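Local coordinates for protein monovalent Na+/H+ antiporter subunit D (Dietzia sp. DQ12-45-1b, PDB 7D3U) that probably exchanges sodium ions for protons across the cell membrane as an antiporter-like subunit of the Mrp complex, at residues A101-K106 with M147-S152; A222-H227 with F279-L284; I285-A290 with A301-S306. All coordinates share one frame; numbering follows the deposited sequence.

Contact 1: residues A101-K106 with M147-S152; sequences AGEAYK and MMITRS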
loop_
_atom_site.group_PDB
_atom_site.type_symbol
_atom_site.label_atom_id
_atom_site.label_comp_id
_atom_site.label_asym_id
_atom_site.label_seq_id
_atom_site.Cartn_x
_atom_site.Cartn_y
_atom_site.Cartn_z
ATOM N N ALA A 101 14.915 7.625 -14.894
ATOM C CA ALA A 101 14.279 8.770 -14.251
ATOM C C ALA A 101 15.301 9.649 -13.545
ATOM O O ALA A 101 15.273 10.878 -13.674
ATOM C CB ALA A 101 13.214 8.292 -13.265
ATOM N N GLY A 102 16.218 9.039 -12.801
ATOM C CA GLY A 102 17.154 9.799 -12.000
ATOM C C GLY A 102 17.479 9.115 -10.693
ATOM O O GLY A 102 18.486 9.429 -10.054
ATOM N N GLU A 103 16.634 8.176 -10.282
ATOM C CA GLU A 103 16.958 7.305 -9.163
ATOM C C GLU A 103 17.930 6.238 -9.655
ATOM O O GLU A 103 18.455 6.312 -10.769
ATOM C CB GLU A 103 15.690 6.708 -8.560
ATOM C CG GLU A 103 14.762 7.729 -7.933
ATOM C CD GLU A 103 13.613 8.107 -8.843
ATOM O OE1 GLU A 103 13.387 7.395 -9.842
ATOM O OE2 GLU A 103 12.935 9.115 -8.560
ATOM N N ALA A 104 18.221 5.252 -8.809
ATOM C CA ALA A 104 19.137 4.149 -9.080
ATOM C C ALA A 104 20.572 4.624 -9.222
ATOM O O ALA A 104 21.477 3.794 -9.363
ATOM C CB ALA A 104 18.747 3.340 -10.324
ATOM N N TYR A 105 20.813 5.932 -9.191
ATOM C CA TYR A 105 22.145 6.485 -9.042
ATOM C C TYR A 105 22.386 7.027 -7.646
ATOM O O TYR A 105 23.543 7.206 -7.259
ATOM C CB TYR A 105 22.379 7.604 -10.065
ATOM C CG TYR A 105 22.339 7.141 -11.501
ATOM C CD1 TYR A 105 23.414 6.469 -12.063
ATOM C CD2 TYR A 105 21.227 7.375 -12.295
ATOM C CE1 TYR A 105 23.384 6.045 -13.375
ATOM C CE2 TYR A 105 21.186 6.954 -13.607
ATOM C CZ TYR A 105 22.266 6.289 -14.141
ATOM O OH TYR A 105 22.232 5.868 -15.450
ATOM N N LYS A 106 21.325 7.286 -6.888
ATOM C CA LYS A 106 21.465 7.626 -5.485
ATOM C C LYS A 106 22.056 6.446 -4.723
ATOM O O LYS A 106 22.068 5.308 -5.196
ATOM C CB LYS A 106 20.113 8.015 -4.891
ATOM C CG LYS A 106 19.373 9.074 -5.686
ATOM C CD LYS A 106 20.068 10.417 -5.599
ATOM C CE LYS A 106 19.509 11.393 -6.614
ATOM N NZ LYS A 106 20.265 11.356 -7.891
ATOM N N MET A 147 11.563 5.161 0.199
ATOM C CA MET A 147 10.678 6.317 0.235
ATOM C C MET A 147 11.435 7.627 0.385
ATOM O O MET A 147 10.849 8.689 0.153
ATOM C CB MET A 147 9.666 6.170 1.370
ATOM C CG MET A 147 8.729 4.992 1.204
ATOM S SD MET A 147 7.483 4.905 2.498
ATOM C CE MET A 147 6.559 6.398 2.159
ATOM N N MET A 148 12.709 7.579 0.769
ATOM C CA MET A 148 13.539 8.772 0.839
ATOM C C MET A 148 14.361 8.999 -0.420
ATOM O O MET A 148 14.812 10.125 -0.651
ATOM C CB MET A 148 14.481 8.695 2.046
ATOM C CG MET A 148 13.772 8.595 3.384
ATOM S SD MET A 148 13.440 10.200 4.130
ATOM C CE MET A 148 11.752 10.467 3.606
ATOM N N ILE A 149 14.569 7.962 -1.228
ATOM C CA ILE A 149 15.290 8.114 -2.486
ATOM C C ILE A 149 14.428 8.914 -3.451
ATOM O O ILE A 149 13.329 8.488 -3.825
ATOM C CB ILE A 149 15.659 6.749 -3.077
ATOM C CG1 ILE A 149 16.617 6.006 -2.150
ATOM C CG2 ILE A 149 16.279 6.920 -4.448
ATOM C CD1 ILE A 149 17.942 6.689 -1.985
ATOM N N THR A 150 14.921 10.078 -3.860
ATOM C CA THR A 150 14.202 10.941 -4.780
ATOM C C THR A 150 15.094 11.267 -5.970
ATOM O O THR A 150 16.312 11.080 -5.927
ATOM C CB THR A 150 13.742 12.232 -4.095
ATOM O OG1 THR A 150 12.855 11.905 -3.019
ATOM C CG2 THR A 150 13.003 13.119 -5.078
ATOM N N ARG A 151 14.464 11.754 -7.040
ATOM C CA ARG A 151 15.206 12.115 -8.242
ATOM C C ARG A 151 16.240 13.197 -7.961
ATOM O O ARG A 151 17.308 13.212 -8.584
ATOM C CB ARG A 151 14.233 12.568 -9.330
ATOM C CG ARG A 151 14.877 13.249 -10.524
ATOM C CD ARG A 151 13.842 13.651 -11.563
ATOM N NE ARG A 151 12.986 14.743 -11.107
ATOM C CZ ARG A 151 11.775 14.576 -10.585
ATOM N NH1 ARG A 151 11.068 15.628 -10.199
ATOM N NH2 ARG A 151 11.270 13.359 -10.450
ATOM N N SER A 152 15.957 14.094 -7.020
ATOM C CA SER A 152 16.863 15.184 -6.692
ATOM C C SER A 152 17.750 14.890 -5.494
ATOM O O SER A 152 18.571 15.738 -5.132
ATOM C CB SER A 152 16.071 16.464 -6.422
ATOM O OG SER A 152 15.160 16.275 -5.356
#
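Lys106 reaches along the 147-152 segment, its methylenes lying against Ile149 and the carbonyls that follow. Lys106 CB sits 3.9 Å from Ile149 CD1, and the two side chains run alongside in opposite senses. The lysine starts with CG beside its backbone N and turns about CB-CG (chi2 -69°), which takes Lys106 CE within 3.3 Å of Thr150 O and 3.5 Å of Arg151 O. A further bend at chi4 turns the ammonium back toward its own loop, where Lys106 NZ makes a weak 3.4 Å hydrogen bond to Gly102 O and a salt bridge to Asp458. Replaced by an alanine, this position would probably leave Asp458 without its charged mate and open a gap beside Thr150 O. The contact joins two loops at helix ends: Gly102, with positive phi, is the first residue beyond helix 80-101, and the loop 147-152 leads from helix 129-146 to helix 157-187. Glu103 shares the CG2 methyl of Ile149 with the lysine; Glu103 CG lies 3.9 Å from Ile149 CG2. The Glu103 carboxylate lies obliquely to Arg151, the carboxylate and guanidinium planes 73° apart, and the charged ends do not touch. Glu103 OE2 comes within 3.4 Å of Arg151 N at too poor an angle for a hydrogen bond; it is bonded instead to Ser238. CG anti to the backbone N and an extended chi2 carry Arg151 CD to 3.8 Å from Ala101 O; the bend at chi3 then turns the guanidinium, whose NH1 makes a weak hydrogen bond to Thr441 O. Leu758 of the neighbouring subunit A packs on Ile149.

Contact 2: residues A222-H227 with F279-L284; sequences AVVPVH and FSATML. With LMT (dodecyl-beta-D-maltoside), chain M.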
loop_
_atom_site.group_PDB
_atom_site.type_symbol
_atom_site.label_atom_id
_atom_site.label_comp_id
_atom_site.label_asym_id
_atom_site.label_seq_id
_atom_site.Cartn_x
_atom_site.Cartn_y
_atom_site.Cartn_z
ATOM N N ALA A 222 -5.106 -2.458 2.396
ATOM C CA ALA A 222 -5.919 -1.249 2.267
ATOM C C ALA A 222 -7.327 -1.567 1.759
ATOM O O ALA A 222 -7.740 -1.147 0.679
ATOM C CB ALA A 222 -5.228 -0.217 1.371
ATOM N N VAL A 223 -8.062 -2.330 2.567
ATOM C CA VAL A 223 -9.487 -2.550 2.340
ATOM C C VAL A 223 -10.240 -1.326 2.845
ATOM O O VAL A 223 -9.640 -0.427 3.441
ATOM C CB VAL A 223 -9.971 -3.840 3.020
ATOM C CG1 VAL A 223 -9.203 -5.030 2.480
ATOM C CG2 VAL A 223 -9.779 -3.736 4.511
ATOM N N VAL A 224 -11.555 -1.272 2.599
ATOM C CA VAL A 224 -12.281 -0.004 2.737
ATOM C C VAL A 224 -12.301 0.624 4.126
ATOM O O VAL A 224 -12.357 1.863 4.213
ATOM C CB VAL A 224 -13.730 -0.160 2.224
ATOM C CG1 VAL A 224 -14.493 -1.245 2.951
ATOM C CG2 VAL A 224 -14.459 1.160 2.352
ATOM N N PRO A 225 -12.265 -0.126 5.239
ATOM C CA PRO A 225 -12.370 0.565 6.532
ATOM C C PRO A 225 -11.023 1.177 6.865
ATOM O O PRO A 225 -10.979 2.222 7.523
ATOM C CB PRO A 225 -12.757 -0.534 7.533
ATOM C CG PRO A 225 -13.210 -1.685 6.707
ATOM C CD PRO A 225 -12.415 -1.584 5.456
ATOM N N VAL A 226 -9.930 0.572 6.418
ATOM C CA VAL A 226 -8.589 1.109 6.619
ATOM C C VAL A 226 -7.957 1.256 5.239
ATOM O O VAL A 226 -7.284 0.358 4.729
ATOM C CB VAL A 226 -7.751 0.227 7.547
ATOM C CG1 VAL A 226 -8.235 0.389 8.960
ATOM C CG2 VAL A 226 -7.885 -1.238 7.159
ATOM N N HIS A 227 -8.151 2.420 4.623
ATOM C CA HIS A 227 -7.632 2.681 3.287
ATOM C C HIS A 227 -6.979 4.041 3.131
ATOM O O HIS A 227 -6.153 4.201 2.224
ATOM C CB HIS A 227 -8.750 2.563 2.243
ATOM C CG HIS A 227 -9.868 3.536 2.448
ATOM N ND1 HIS A 227 -9.778 4.863 2.085
ATOM C CD2 HIS A 227 -11.103 3.375 2.979
ATOM C CE1 HIS A 227 -10.909 5.477 2.384
ATOM N NE2 HIS A 227 -11.730 4.596 2.926
ATOM N N PHE A 279 -15.410 -6.193 0.666
ATOM C CA PHE A 279 -14.701 -5.979 -0.587
ATOM C C PHE A 279 -15.553 -5.241 -1.611
ATOM O O PHE A 279 -15.010 -4.485 -2.422
ATOM C CB PHE A 279 -14.211 -7.317 -1.135
ATOM C CG PHE A 279 -13.311 -8.057 -0.185
ATOM C CD1 PHE A 279 -12.524 -7.366 0.719
ATOM C CD2 PHE A 279 -13.255 -9.437 -0.189
ATOM C CE1 PHE A 279 -11.701 -8.038 1.597
ATOM C CE2 PHE A 279 -12.432 -10.114 0.688
ATOM C CZ PHE A 279 -11.654 -9.412 1.579
ATOM N N SER A 280 -16.878 -5.405 -1.581
ATOM C CA SER A 280 -17.720 -4.571 -2.430
ATOM C C SER A 280 -17.699 -3.122 -1.959
ATOM O O SER A 280 -17.629 -2.195 -2.778
ATOM C CB SER A 280 -19.148 -5.113 -2.449
ATOM O OG SER A 280 -19.502 -5.660 -1.192
ATOM N N ALA A 281 -17.744 -2.907 -0.642
ATOM C CA ALA A 281 -17.582 -1.558 -0.119
ATOM C C ALA A 281 -16.235 -0.973 -0.513
ATOM O O ALA A 281 -16.134 0.230 -0.763
ATOM C CB ALA A 281 -17.744 -1.558 1.399
ATOM N N THR A 282 -15.195 -1.804 -0.581
ATOM C CA THR A 282 -13.897 -1.326 -1.044
ATOM C C THR A 282 -13.959 -0.909 -2.505
ATOM O O THR A 282 -13.548 0.201 -2.862
ATOM C CB THR A 282 -12.833 -2.401 -0.841
ATOM O OG1 THR A 282 -12.854 -2.843 0.520
ATOM C CG2 THR A 282 -11.461 -1.844 -1.156
ATOM N N MET A 283 -14.467 -1.794 -3.367
ATOM C CA MET A 283 -14.611 -1.465 -4.783
ATOM C C MET A 283 -15.355 -0.154 -4.975
ATOM O O MET A 283 -15.037 0.623 -5.881
ATOM C CB MET A 283 -15.340 -2.590 -5.516
ATOM C CG MET A 283 -14.570 -3.886 -5.597
ATOM S SD MET A 283 -15.362 -5.067 -6.699
ATOM C CE MET A 283 -17.008 -5.108 -6.003
ATOM N N LEU A 284 -16.344 0.115 -4.123
ATOM C CA LEU A 284 -17.128 1.336 -4.279
ATOM C C LEU A 284 -16.383 2.559 -3.752
ATOM O O LEU A 284 -16.219 3.553 -4.471
ATOM C CB LEU A 284 -18.473 1.182 -3.570
ATOM C CG LEU A 284 -19.470 2.316 -3.782
ATOM C CD1 LEU A 284 -19.701 2.539 -5.264
ATOM C CD2 LEU A 284 -20.776 2.009 -3.073
HETATM C C1 LMT M . -22.571 -9.466 14.127
HETATM C C2 LMT M . -21.701 -9.140 12.952
HETATM C C3 LMT M . -20.528 -8.256 13.217
HETATM C C4 LMT M . -19.935 -7.889 11.884
HETATM C C5 LMT M . -18.644 -7.170 12.073
HETATM C C6 LMT M . -18.076 -6.689 10.781
HETATM C C7 LMT M . -16.695 -6.157 11.011
HETATM C C8 LMT M . -16.044 -5.903 9.699
HETATM C C9 LMT M . -14.560 -5.796 9.786
HETATM C C10 LMT M . -14.051 -5.289 8.468
HETATM C C11 LMT M . -12.617 -5.663 8.275
HETATM C C12 LMT M . -12.023 -5.030 7.066
#
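Thr282 and Val224 meet obliquely, the threonine hydroxyl set against the backbone N-H of the valine. Val224 N donates to Thr282 OG1 at 2.9 Å with a bent N-H...O angle of 136°. That placement follows from chi1 of -53°, which holds OG1 beside the threonine's own backbone N and puts CG2 anti to that N. The same oxygen is also hydrogen-bonded to Val278 O, one turn earlier in helix 272-292, so it bridges the helix backbone and the loop. Val224 sets both methyls on Ala281: Val224 CG1 touches Ala281 CB at 3.6 Å, while CG2 lies 3.7 Å from Ala281 O. Val223 turns CG1 to Phe279, meeting the ring at its edge, near the ring plane, with 4.0 Å to CE1; the two side chains cross at a slant. Its other methyl, CG2, is 3.6 Å from C12 of a dodecyl maltoside tail, and Pro225 CG is equally near that terminal carbon. The loop follows helix 204-221, which ends in a Schellman motif at Ala222, and His227 occupies the N-cap position of the short helix 228-231; an interrupted membrane helix of this kind is consistent with the antiporter-like subunits related to complex I. Leu312 of helix 296-316 touches both Val223 and Phe279. Chemically, one hydroxyl gives a loop N-H at the helix break a partner inside an otherwise apolar interface, and the detergent tail is consistent with Val223 and Pro225 facing a site that takes up alkyl chains.

Contact 3: residues I285-A290 with A301-S306; sequences IGVLGA and AFHMVS
Rotated to chi1 -91°, away from the common staggered positions, Phe302 lays its ring flat against Gly289. Gly289 CA stands 3.8 Å from the ring centroid and 8° off its normal, a CH-pi contact over the centre of the face. The CB of Phe302 is close to the other helix too, 3.6 Å from Ala290 CB. His303 starts out from the far side of its helix, but its side chain swings round to bring the imidazole to the same alanine: Ala290 CB lies over one face, offset toward the rim, 3.7 Å from the centroid. Val287 CG2 instead reaches the imidazole's edge, in plane, 4.0 Å from His303 CD2. Ser306 CB points toward the other helix, 3.5 Å from Val287 N, while Ser306 OG turns back and bonds to His303 O at 2.9 Å. Gly286, whose CA is 4.0 Å from Val305 CG1, has no side chain to hold the backbones apart. Gly286 and Ala290 form a small-xxx-small pattern, and with Gly289 they let the two helix segments run antiparallel at 164° with axes only 7.1 Å apart. The pair forms a transmembrane helical hairpin, with 272-292 joined to 296-316 by a short turn. Helix 405-430 flanks it through Leu417 and Thr418 at Val287 and Ser421 at His303; helix 320-350 brings Lys337 to His303, and helix 228-231 puts Ala231 against Phe302. Subunit A adds its Thr561 at Phe302 and its Val557 at Ile285.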
loop_
_atom_site.group_PDB
_atom_site.type_symbol
_atom_site.label_atom_id
_atom_site.label_comp_id
_atom_site.label_asym_id
_atom_site.label_seq_id
_atom_site.Cartn_x
_atom_site.Cartn_y
_atom_site.Cartn_z
ATOM N N ILE A 285 -15.922 2.501 -2.502
ATOM C CA ILE A 285 -15.358 3.678 -1.848
ATOM C C ILE A 285 -14.028 4.071 -2.479
ATOM O O ILE A 285 -13.724 5.261 -2.614
ATOM C CB ILE A 285 -15.218 3.425 -0.337
ATOM C CG1 ILE A 285 -16.591 3.170 0.287
ATOM C CG2 ILE A 285 -14.543 4.594 0.345
ATOM C CD1 ILE A 285 -17.587 4.276 0.047
ATOM N N GLY A 286 -13.208 3.090 -2.862
ATOM C CA GLY A 286 -11.949 3.417 -3.509
ATOM C C GLY A 286 -12.146 4.169 -4.810
ATOM O O GLY A 286 -11.502 5.190 -5.055
ATOM N N VAL A 287 -13.061 3.687 -5.654
ATOM C CA VAL A 287 -13.283 4.358 -6.929
ATOM C C VAL A 287 -13.975 5.699 -6.724
ATOM O O VAL A 287 -13.761 6.638 -7.503
ATOM C CB VAL A 287 -14.064 3.447 -7.892
ATOM C CG1 VAL A 287 -15.558 3.547 -7.651
ATOM C CG2 VAL A 287 -13.741 3.814 -9.323
ATOM N N LEU A 288 -14.786 5.833 -5.671
ATOM C CA LEU A 288 -15.363 7.137 -5.368
ATOM C C LEU A 288 -14.274 8.134 -4.996
ATOM O O LEU A 288 -14.174 9.215 -5.587
ATOM C CB LEU A 288 -16.395 7.010 -4.248
ATOM C CG LEU A 288 -17.763 6.496 -4.693
ATOM C CD1 LEU A 288 -18.741 6.484 -3.535
ATOM C CD2 LEU A 288 -18.296 7.337 -5.837
ATOM N N GLY A 289 -13.435 7.777 -4.026
ATOM C CA GLY A 289 -12.297 8.615 -3.700
ATOM C C GLY A 289 -11.426 8.923 -4.900
ATOM O O GLY A 289 -10.855 10.011 -4.995
ATOM N N ALA A 290 -11.317 7.978 -5.835
ATOM C CA ALA A 290 -10.540 8.216 -7.047
ATOM C C ALA A 290 -11.165 9.316 -7.893
ATOM O O ALA A 290 -10.508 10.308 -8.228
ATOM C CB ALA A 290 -10.414 6.922 -7.849
ATOM N N ALA A 301 -3.867 5.942 -6.563
ATOM C CA ALA A 301 -3.852 5.291 -5.256
ATOM C C ALA A 301 -5.240 4.786 -4.879
ATOM O O ALA A 301 -5.412 3.621 -4.489
ATOM C CB ALA A 301 -3.320 6.255 -4.198
ATOM N N PHE A 302 -6.250 5.651 -4.982
ATOM C CA PHE A 302 -7.615 5.213 -4.722
ATOM C C PHE A 302 -8.060 4.159 -5.725
ATOM O O PHE A 302 -8.827 3.251 -5.378
ATOM C CB PHE A 302 -8.559 6.410 -4.752
ATOM C CG PHE A 302 -8.759 7.060 -3.418
ATOM C CD1 PHE A 302 -9.398 6.388 -2.393
ATOM C CD2 PHE A 302 -8.318 8.350 -3.191
ATOM C CE1 PHE A 302 -9.585 6.986 -1.168
ATOM C CE2 PHE A 302 -8.505 8.953 -1.969
ATOM C CZ PHE A 302 -9.139 8.270 -0.956
ATOM N N HIS A 303 -7.587 4.250 -6.970
ATOM C CA HIS A 303 -7.896 3.202 -7.936
ATOM C C HIS A 303 -7.261 1.881 -7.535
ATOM O O HIS A 303 -7.845 0.816 -7.749
ATOM C CB HIS A 303 -7.440 3.612 -9.331
ATOM C CG HIS A 303 -8.485 4.339 -10.111
ATOM N ND1 HIS A 303 -8.179 5.252 -11.095
ATOM C CD2 HIS A 303 -9.836 4.290 -10.047
ATOM C CE1 HIS A 303 -9.297 5.733 -11.607
ATOM N NE2 HIS A 303 -10.317 5.168 -10.988
ATOM N N MET A 304 -6.061 1.929 -6.959
ATOM C CA MET A 304 -5.438 0.718 -6.445
ATOM C C MET A 304 -6.249 0.140 -5.297
ATOM O O MET A 304 -6.380 -1.080 -5.176
ATOM C CB MET A 304 -4.009 1.015 -5.997
ATOM C CG MET A 304 -3.188 -0.220 -5.703
ATOM S SD MET A 304 -1.428 0.142 -5.741
ATOM C CE MET A 304 -1.408 1.672 -4.819
ATOM N N VAL A 305 -6.808 1.003 -4.449
ATOM C CA VAL A 305 -7.684 0.527 -3.378
ATOM C C VAL A 305 -8.901 -0.185 -3.964
ATOM O O VAL A 305 -9.288 -1.275 -3.518
ATOM C CB VAL A 305 -8.101 1.692 -2.464
ATOM C CG1 VAL A 305 -9.225 1.263 -1.542
ATOM C CG2 VAL A 305 -6.917 2.186 -1.660
ATOM N N SER A 306 -9.516 0.420 -4.982
ATOM C CA SER A 306 -10.705 -0.179 -5.584
ATOM C C SER A 306 -10.378 -1.499 -6.271
ATOM O O SER A 306 -11.142 -2.465 -6.175
ATOM C CB SER A 306 -11.342 0.794 -6.573
ATOM O OG SER A 306 -10.729 0.695 -7.845
#

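In the fold
All three contacts are buried, yet they differ in place. Contact 1 joins two interhelical loops and stands apart, about 27 Å from contact 3 and 32 Å from contact 2 between centres. Contacts 2 and 3 are neighbours, centres about 8 Å apart, sharing helix 272-292: it packs on loop 222-227 along 279-284 and on 301-306 along 285-290, with helix 296-316 also reaching the earlier turn. They touch directly, Thr282 CG2 lying 3.3 Å from Val305 O. Contact 1 is rich in charged side chains whose polar ends find partners beyond it, contact 2 turns on one hydroxyl among apolar groups, and contact 3 has no hydrogen bond between its two segments, only close packing and CH-pi contacts.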